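Local coordinates for SVS_variant_AS1 (Streptomyces sp. CWA1, PDB 6TJA), which probably cyclises geranylgeranyl diphosphate to the diterpene spiroviolene, as an engineered variant of a reconstructed ancestral class I terpene cyclase, at residues A101-L106 with A155-V160; A107-R112 with N122-V127. One frame throughout, in Å; residues are numbered along the deposited sequence.

Contact 1. Residues A101-L106 with A155-V160; sequences AQFNAL and AWLSGV
Phe103 reaches from helix 100-115 to Leu157 and Val160 on helix 143-169, and it is the one residue of 101-106 that does so. The backbones stay well apart: the nearest CA atoms, those of Phe103 and Val160, are 8.8 Å from each other. The phenyl ring bridges this gap. CG of Phe103 is anti to the backbone N (chi1 -176°), which carries the ring across to the other helix with CZ leading.

Val160 meets the far end of the ring with one methyl. CG1 of Val160 lies 3.4 Å from CZ of Phe103, a tight apolar contact. The same CG1 is 3.8 Å from CE2 and 4.0 Å from CE1 of Phe103, so it sits close to the end of the ring. It approaches obliquely, and the two side chains cross at about a right angle.

Leu157 adds a backbone and a side-chain touch. Its carbonyl O lies 3.8 Å from Phe103 CE2, at the ring edge and near the ring plane. Its CD2 is 4.3 Å from Phe103 CZ. That methyl also rests over one face of the Trp156 ring, offset toward the rim. Replacing Phe103 with an alanine is likely to leave Val160 CG1 and Leu157 CD2 without the ring from helix 100-115 and to open a gap between the two helices.

All three touching residues are buried, and no hydrogen bond crosses. The Phe103 ring continues onto Ala161 and Ile164, further along helix 143-169. Helix 70-91, which probably carries the start of the aspartate-rich motif of class I terpene cyclases, packs beside both segments: Phe86 touches Leu106, and Cys91 touches Val160. Asn104 instead hydrogen-bonds Asn104 of the second subunit, so the contact lies beside the dimer interface of this all-helical fold.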
ATOM      1  N   ALA A 101      -8.610  -4.524  15.764  1.00 29.71           N
ATOM      2  CA  ALA A 101      -7.599  -3.704  16.491  1.00 27.97           C
ATOM      3  C   ALA A 101      -6.276  -4.478  16.579  1.00 26.31           C
ATOM      4  O   ALA A 101      -5.243  -3.914  16.244  1.00 26.72           O
ATOM      5  CB  ALA A 101      -8.097  -3.291  17.833  1.00 27.83           C
ATOM      6  N   GLN A 102      -6.316  -5.753  16.927  1.00 25.74           N
ATOM      7  CA  GLN A 102      -5.095  -6.588  16.996  1.00 26.39           C
ATOM      8  C   GLN A 102      -4.604  -6.889  15.587  1.00 27.80           C
ATOM      9  O   GLN A 102      -3.397  -6.909  15.401  1.00 28.55           O
ATOM     10  CB  GLN A 102      -5.341  -7.896  17.725  1.00 27.35           C
ATOM     11  CG  GLN A 102      -5.619  -7.714  19.199  1.00 29.59           C
ATOM     12  CD  GLN A 102      -5.999  -9.021  19.847  1.00 33.14           C
ATOM     13  OE1 GLN A 102      -5.156  -9.904  19.964  1.00 35.78           O
ATOM     14  NE2 GLN A 102      -7.259  -9.149  20.266  1.00 33.38           N
ATOM     15  N   PHE A 103      -5.495  -7.075  14.612  1.00 30.26           N
ATOM     16  CA  PHE A 103      -5.063  -7.375  13.227  1.00 28.23           C
ATOM     17  C   PHE A 103      -4.312  -6.179  12.625  1.00 26.52           C
ATOM     18  O   PHE A 103      -3.279  -6.379  11.973  1.00 25.73           O
ATOM     19  CB  PHE A 103      -6.214  -7.817  12.335  1.00 30.71           C
ATOM     20  CG  PHE A 103      -5.704  -8.198  10.971  1.00 27.50           C
ATOM     21  CD1 PHE A 103      -5.115  -9.429  10.756  1.00 26.74           C
ATOM     22  CD2 PHE A 103      -5.711  -7.280   9.934  1.00 28.02           C
ATOM     23  CE1 PHE A 103      -4.613  -9.776   9.512  1.00 26.23           C
ATOM     24  CE2 PHE A 103      -5.189  -7.624   8.696  1.00 30.59           C
ATOM     25  CZ  PHE A 103      -4.629  -8.867   8.489  1.00 26.45           C
ATOM     26  N   ASN A 104      -4.792  -4.967  12.863  1.00 25.87           N
ATOM     27  CA  ASN A 104      -4.162  -3.752  12.309  1.00 27.16           C
ATOM     28  C   ASN A 104      -2.690  -3.727  12.750  1.00 29.48           C
ATOM     29  O   ASN A 104      -1.845  -3.299  11.958  1.00 27.84           O
ATOM     30  CB  ASN A 104      -4.955  -2.513  12.692  1.00 25.91           C
ATOM     31  CG  ASN A 104      -6.294  -2.408  11.995  1.00 24.43           C
ATOM     32  OD1 ASN A 104      -6.636  -3.228  11.143  1.00 24.91           O
ATOM     33  ND2 ASN A 104      -7.024  -1.357  12.315  1.00 22.92           N
ATOM     34  N   ALA A 105      -2.382  -4.173  13.963  1.00 26.99           N
ATOM     35  CA  ALA A 105      -1.005  -4.161  14.490  1.00 28.64           C
ATOM     36  C   ALA A 105      -0.206  -5.274  13.809  1.00 29.22           C
ATOM     37  O   ALA A 105       0.943  -5.007  13.361  1.00 25.86           O
ATOM     38  CB  ALA A 105      -0.991  -4.287  15.995  1.00 29.13           C
ATOM     39  N   LEU A 106      -0.773  -6.474  13.704  1.00 26.93           N
ATOM     40  CA  LEU A 106      -0.096  -7.572  12.965  1.00 30.67           C
ATOM     41  C   LEU A 106       0.195  -7.136  11.521  1.00 26.97           C
ATOM     42  O   LEU A 106       1.315  -7.330  11.067  1.00 25.66           O
ATOM     43  CB  LEU A 106      -0.950  -8.842  13.008  1.00 32.38           C
ATOM     44  CG  LEU A 106      -0.377 -10.017  12.223  1.00 33.28           C
ATOM     45  CD1 LEU A 106       0.824 -10.616  12.939  1.00 32.58           C
ATOM     46  CD2 LEU A 106      -1.426 -11.094  11.987  1.00 36.33           C
ATOM     47  N   ALA A 155      -1.623  -3.689  -0.034  1.00 24.19           N
ATOM     48  CA  ALA A 155      -2.993  -3.543  -0.577  1.00 24.92           C
ATOM     49  C   ALA A 155      -3.841  -4.742  -0.120  1.00 26.48           C
ATOM     50  O   ALA A 155      -4.950  -4.504   0.382  1.00 24.19           O
ATOM     51  CB  ALA A 155      -2.957  -3.372  -2.073  1.00 24.85           C
ATOM     52  N   TRP A 156      -3.282  -5.966  -0.193  1.00 23.78           N
ATOM     53  CA  TRP A 156      -3.967  -7.209   0.239  1.00 24.14           C
ATOM     54  C   TRP A 156      -4.256  -7.166   1.747  1.00 24.71           C
ATOM     55  O   TRP A 156      -5.414  -7.482   2.159  1.00 23.34           O
ATOM     56  CB  TRP A 156      -3.157  -8.440  -0.175  1.00 26.04           C
ATOM     57  CG  TRP A 156      -3.413  -9.633   0.688  1.00 26.87           C
ATOM     58  CD1 TRP A 156      -4.575 -10.331   0.796  1.00 26.30           C
ATOM     59  CD2 TRP A 156      -2.474 -10.273   1.572  1.00 28.24           C
ATOM     60  NE1 TRP A 156      -4.442 -11.330   1.710  1.00 25.06           N
ATOM     61  CE2 TRP A 156      -3.159 -11.333   2.193  1.00 27.59           C
ATOM     62  CE3 TRP A 156      -1.144 -10.038   1.915  1.00 25.85           C
ATOM     63  CZ2 TRP A 156      -2.547 -12.170   3.118  1.00 24.57           C
ATOM     64  CZ3 TRP A 156      -0.546 -10.854   2.841  1.00 27.01           C
ATOM     65  CH2 TRP A 156      -1.252 -11.885   3.452  1.00 25.86           C
ATOM     66  N   LEU A 157      -3.277  -6.776   2.567  1.00 23.87           N
ATOM     67  CA  LEU A 157      -3.472  -6.657   4.028  1.00 22.76           C
ATOM     68  C   LEU A 157      -4.590  -5.652   4.346  1.00 23.06           C
ATOM     69  O   LEU A 157      -5.375  -6.005   5.214  1.00 22.67           O
ATOM     70  CB  LEU A 157      -2.167  -6.301   4.729  1.00 24.41           C
ATOM     71  CG  LEU A 157      -1.098  -7.398   4.715  1.00 23.68           C
ATOM     72  CD1 LEU A 157       0.217  -6.862   5.262  1.00 23.96           C
ATOM     73  CD2 LEU A 157      -1.549  -8.612   5.501  1.00 24.42           C
ATOM     74  N   SER A 158      -4.674  -4.493   3.680  1.00 23.97           N
ATOM     75  CA  SER A 158      -5.774  -3.493   3.845  1.00 26.40           C
ATOM     76  C   SER A 158      -7.141  -4.097   3.516  1.00 24.70           C
ATOM     77  O   SER A 158      -8.133  -3.674   4.100  1.00 24.33           O
ATOM     78  CB  SER A 158      -5.568  -2.274   3.003  1.00 26.68           C
ATOM     79  OG  SER A 158      -4.330  -1.690   3.349  1.00 31.89           O
ATOM     80  N   GLY A 159      -7.210  -4.974   2.530  1.00 23.45           N
ATOM     81  CA  GLY A 159      -8.467  -5.666   2.203  1.00 22.73           C
ATOM     82  C   GLY A 159      -8.871  -6.575   3.343  1.00 23.39           C
ATOM     83  O   GLY A 159     -10.061  -6.579   3.692  1.00 25.74           O
ATOM     84  N   VAL A 160      -7.915  -7.350   3.872  1.00 25.69           N
ATOM     85  CA  VAL A 160      -8.144  -8.313   4.985  1.00 28.70           C
ATOM     86  C   VAL A 160      -8.604  -7.518   6.218  1.00 27.46           C
ATOM     87  O   VAL A 160      -9.555  -7.952   6.853  1.00 30.35           O
ATOM     88  CB  VAL A 160      -6.913  -9.182   5.297  1.00 28.14           C
ATOM     89  CG1 VAL A 160      -7.167 -10.041   6.510  1.00 28.76           C
ATOM     90  CG2 VAL A 160      -6.515 -10.074   4.116  1.00 30.50           C
TER

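Contact 2. Residues A107-R112 with N122-V127; sequences AGRVQR and NGDRFV
Val110 and Val127 mark the closest backbone approach, with CA atoms 6.3 Å apart. Residues 107-112 are helical throughout. Residues 122-127 arrive as a loop and turn into helix 126-140. Asp124 caps that turn: its OD1 accepts from Phe126 N at 3.2 Å, with an N-H...O angle of 146°.

The two valines meet through CG2 methyls, 4.2 Å apart, and slide past each other in opposite directions. On the loop side, Arg109 crosses Asn122 at about a right angle. The Arg109 chain bends at chi3 (-40°), and its CD comes to 3.6 Å from ND2 of Asn122. The guanidinium and amide planes stand 62° apart. Asn122 is exposed and poorly ordered, so this end is less certain. The Arg109 guanidinium turns an edge toward Asp124, but NH2 stays 4.4 Å from OD2 of Asp124, too far for a salt bridge.

Asp124 has its salt bridge with Arg90 of helix 70-91, through the same OD1 that caps the turn. Arg109 may still add a weak favourable field at this buried carboxylate. The contact pairs one buried apolar touch with a looser polar fringe at the loop.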
ATOM      1  N   ALA A 107      -0.789  -6.589  10.807  1.00 29.07           N
ATOM      2  CA  ALA A 107      -0.647  -6.157   9.394  1.00 25.88           C
ATOM      3  C   ALA A 107       0.532  -5.189   9.298  1.00 27.85           C
ATOM      4  O   ALA A 107       1.314  -5.245   8.314  1.00 25.49           O
ATOM      5  CB  ALA A 107      -1.901  -5.503   8.898  1.00 27.00           C
ATOM      6  N   GLY A 108       0.661  -4.335  10.300  1.00 25.64           N
ATOM      7  CA  GLY A 108       1.741  -3.338  10.347  1.00 27.99           C
ATOM      8  C   GLY A 108       3.079  -3.998  10.590  1.00 25.02           C
ATOM      9  O   GLY A 108       4.037  -3.636   9.888  1.00 25.44           O
ATOM     10  N   ARG A 109       3.149  -4.936  11.531  1.00 27.56           N
ATOM     11  CA  ARG A 109       4.420  -5.638  11.883  1.00 31.38           C
ATOM     12  C   ARG A 109       4.864  -6.493  10.683  1.00 30.74           C
ATOM     13  O   ARG A 109       6.024  -6.414  10.317  1.00 30.72           O
ATOM     14  CB  ARG A 109       4.309  -6.444  13.182  1.00 33.68           C
ATOM     15  CG  ARG A 109       4.184  -5.600  14.453  1.00 42.59           C
ATOM     16  CD  ARG A 109       4.317  -6.315  15.797  1.00 41.32           C
ATOM     17  NE  ARG A 109       3.640  -7.595  15.764  1.00 50.07           N
ATOM     18  CZ  ARG A 109       2.381  -7.832  16.178  1.00 61.91           C
ATOM     19  NH1 ARG A 109       1.641  -6.866  16.711  1.00 57.78           N
ATOM     20  NH2 ARG A 109       1.874  -9.056  16.066  1.00 57.07           N
ATOM     21  N   VAL A 110       3.962  -7.250  10.056  1.00 29.85           N
ATOM     22  CA  VAL A 110       4.315  -8.139   8.911  1.00 29.64           C
ATOM     23  C   VAL A 110       4.763  -7.277   7.716  1.00 30.01           C
ATOM     24  O   VAL A 110       5.828  -7.566   7.123  1.00 26.51           O
ATOM     25  CB  VAL A 110       3.141  -9.065   8.565  1.00 28.33           C
ATOM     26  CG1 VAL A 110       3.380  -9.855   7.296  1.00 30.41           C
ATOM     27  CG2 VAL A 110       2.873  -9.996   9.719  1.00 29.61           C
ATOM     28  N   GLN A 111       3.990  -6.244   7.385  1.00 25.92           N
ATOM     29  CA  GLN A 111       4.338  -5.360   6.258  1.00 26.93           C
ATOM     30  C   GLN A 111       5.749  -4.771   6.515  1.00 26.46           C
ATOM     31  O   GLN A 111       6.587  -4.860   5.619  1.00 24.06           O
ATOM     32  CB  GLN A 111       3.203  -4.368   6.005  1.00 23.93           C
ATOM     33  CG  GLN A 111       3.456  -3.463   4.817  1.00 23.11           C
ATOM     34  CD  GLN A 111       3.458  -4.138   3.464  1.00 24.17           C
ATOM     35  OE1 GLN A 111       2.742  -5.131   3.224  1.00 24.79           O
ATOM     36  NE2 GLN A 111       4.237  -3.561   2.547  1.00 22.30           N
ATOM     37  N   ARG A 112       6.045  -4.289   7.718  1.00 26.77           N
ATOM     38  CA  ARG A 112       7.362  -3.685   8.033  1.00 26.77           C
ATOM     39  C   ARG A 112       8.484  -4.715   7.833  1.00 26.32           C
ATOM     40  O   ARG A 112       9.488  -4.363   7.201  1.00 25.71           O
ATOM     41  CB  ARG A 112       7.380  -3.078   9.435  1.00 26.86           C
ATOM     42  CG  ARG A 112       8.677  -2.339   9.753  1.00 26.80           C
ATOM     43  CD  ARG A 112       8.848  -1.116   8.872  1.00 27.64           C
ATOM     44  NE  ARG A 112      10.163  -0.511   8.923  1.00 26.90           N
ATOM     45  CZ  ARG A 112      10.642   0.338   8.017  1.00 31.35           C
ATOM     46  NH1 ARG A 112       9.902   0.696   6.978  1.00 31.17           N
ATOM     47  NH2 ARG A 112      11.849   0.866   8.179  1.00 31.67           N
ATOM     48  N   ASN A 122       9.422 -10.951  16.756  1.00 61.47           N
ATOM     49  CA  ASN A 122       8.637 -10.870  17.973  1.00 62.48           C
ATOM     50  C   ASN A 122       7.580 -11.977  18.191  1.00 55.84           C
ATOM     51  O   ASN A 122       6.406 -11.729  18.323  1.00 54.99           O
ATOM     52  CB  ASN A 122       8.218  -9.444  18.376  1.00 70.41           C
ATOM     53  CG  ASN A 122       7.200  -8.842  17.472  1.00 71.28           C
ATOM     54  OD1 ASN A 122       6.176  -9.427  17.231  1.00 76.81           O
ATOM     55  ND2 ASN A 122       7.471  -7.647  16.982  1.00 68.28           N
ATOM     56  N   GLY A 123       8.063 -13.207  18.222  1.00 54.18           N
ATOM     57  CA  GLY A 123       7.286 -14.398  18.495  1.00 58.71           C
ATOM     58  C   GLY A 123       6.374 -14.799  17.351  1.00 54.31           C
ATOM     59  O   GLY A 123       5.477 -15.621  17.536  1.00 54.48           O
ATOM     60  N   ASP A 124       6.591 -14.230  16.166  1.00 51.89           N
ATOM     61  CA  ASP A 124       5.761 -14.571  15.046  1.00 44.34           C
ATOM     62  C   ASP A 124       6.422 -15.522  14.083  1.00 41.57           C
ATOM     63  O   ASP A 124       7.379 -15.175  13.458  1.00 40.27           O
ATOM     64  CB  ASP A 124       5.523 -13.298  14.366  1.00 46.42           C
ATOM     65  CG  ASP A 124       4.341 -13.320  13.647  1.00 51.55           C
ATOM     66  OD1 ASP A 124       4.024 -14.363  13.074  1.00 46.38           O
ATOM     67  OD2 ASP A 124       3.567 -12.383  13.710  1.00 60.80           O
ATOM     68  N   ARG A 125       5.860 -16.698  13.899  1.00 43.43           N
ATOM     69  CA  ARG A 125       6.567 -17.716  13.078  1.00 45.11           C
ATOM     70  C   ARG A 125       6.351 -17.438  11.578  1.00 42.32           C
ATOM     71  O   ARG A 125       7.135 -17.972  10.752  1.00 41.69           O
ATOM     72  CB  ARG A 125       6.099 -19.113  13.490  1.00 51.12           C
ATOM     73  CG  ARG A 125       4.613 -19.370  13.277  1.00 54.99           C
ATOM     74  CD  ARG A 125       4.276 -20.811  13.610  1.00 63.40           C
ATOM     75  NE  ARG A 125       2.962 -21.222  13.123  1.00 64.88           N
ATOM     76  CZ  ARG A 125       1.804 -20.918  13.703  1.00 59.88           C
ATOM     77  NH1 ARG A 125       1.768 -20.166  14.793  1.00 56.05           N
ATOM     78  NH2 ARG A 125       0.679 -21.358  13.168  1.00 59.37           N
ATOM     79  N   PHE A 126       5.342 -16.631  11.214  1.00 36.26           N
ATOM     80  CA  PHE A 126       5.101 -16.253   9.802  1.00 33.52           C
ATOM     81  C   PHE A 126       6.189 -15.282   9.335  1.00 33.54           C
ATOM     82  O   PHE A 126       6.464 -15.273   8.137  1.00 32.65           O
ATOM     83  CB  PHE A 126       3.677 -15.736   9.609  1.00 33.38           C
ATOM     84  CG  PHE A 126       2.700 -16.873   9.557  1.00 34.13           C
ATOM     85  CD1 PHE A 126       2.611 -17.676   8.427  1.00 37.60           C
ATOM     86  CD2 PHE A 126       1.900 -17.176  10.653  1.00 36.21           C
ATOM     87  CE1 PHE A 126       1.758 -18.779   8.401  1.00 40.38           C
ATOM     88  CE2 PHE A 126       1.038 -18.269  10.623  1.00 37.90           C
ATOM     89  CZ  PHE A 126       0.977 -19.077   9.503  1.00 37.18           C
ATOM     90  N   VAL A 127       6.807 -14.515  10.244  1.00 29.64           N
ATOM     91  CA  VAL A 127       7.650 -13.352   9.837  1.00 31.10           C
ATOM     92  C   VAL A 127       8.975 -13.841   9.249  1.00 32.36           C
ATOM     93  O   VAL A 127       9.301 -13.419   8.144  1.00 32.15           O
ATOM     94  CB  VAL A 127       7.807 -12.299  10.948  1.00 31.88           C
ATOM     95  CG1 VAL A 127       9.067 -11.460  10.793  1.00 33.19           C
ATOM     96  CG2 VAL A 127       6.568 -11.424  11.009  1.00 32.99           C
TER

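Overall arrangement
From the N terminus, helix 70-91 comes first and later lies beside both contacts. Helix 100-115 follows and serves each in turn, residues 101-106 for contact 1 and 107-112 for contact 2. The chain then turns back, and 122-127 closes contact 2 with a short loop at the start of helix 126-140. Helix 143-169 comes next and closes contact 1 over a span of 48 residues, so the shorter loop falls within the longer one. The centres are 11 Å apart, and Leu106 and Leu157 of contact 1 touch residues of contact 2. Together they join three consecutive helices, and both also reach the second subunit.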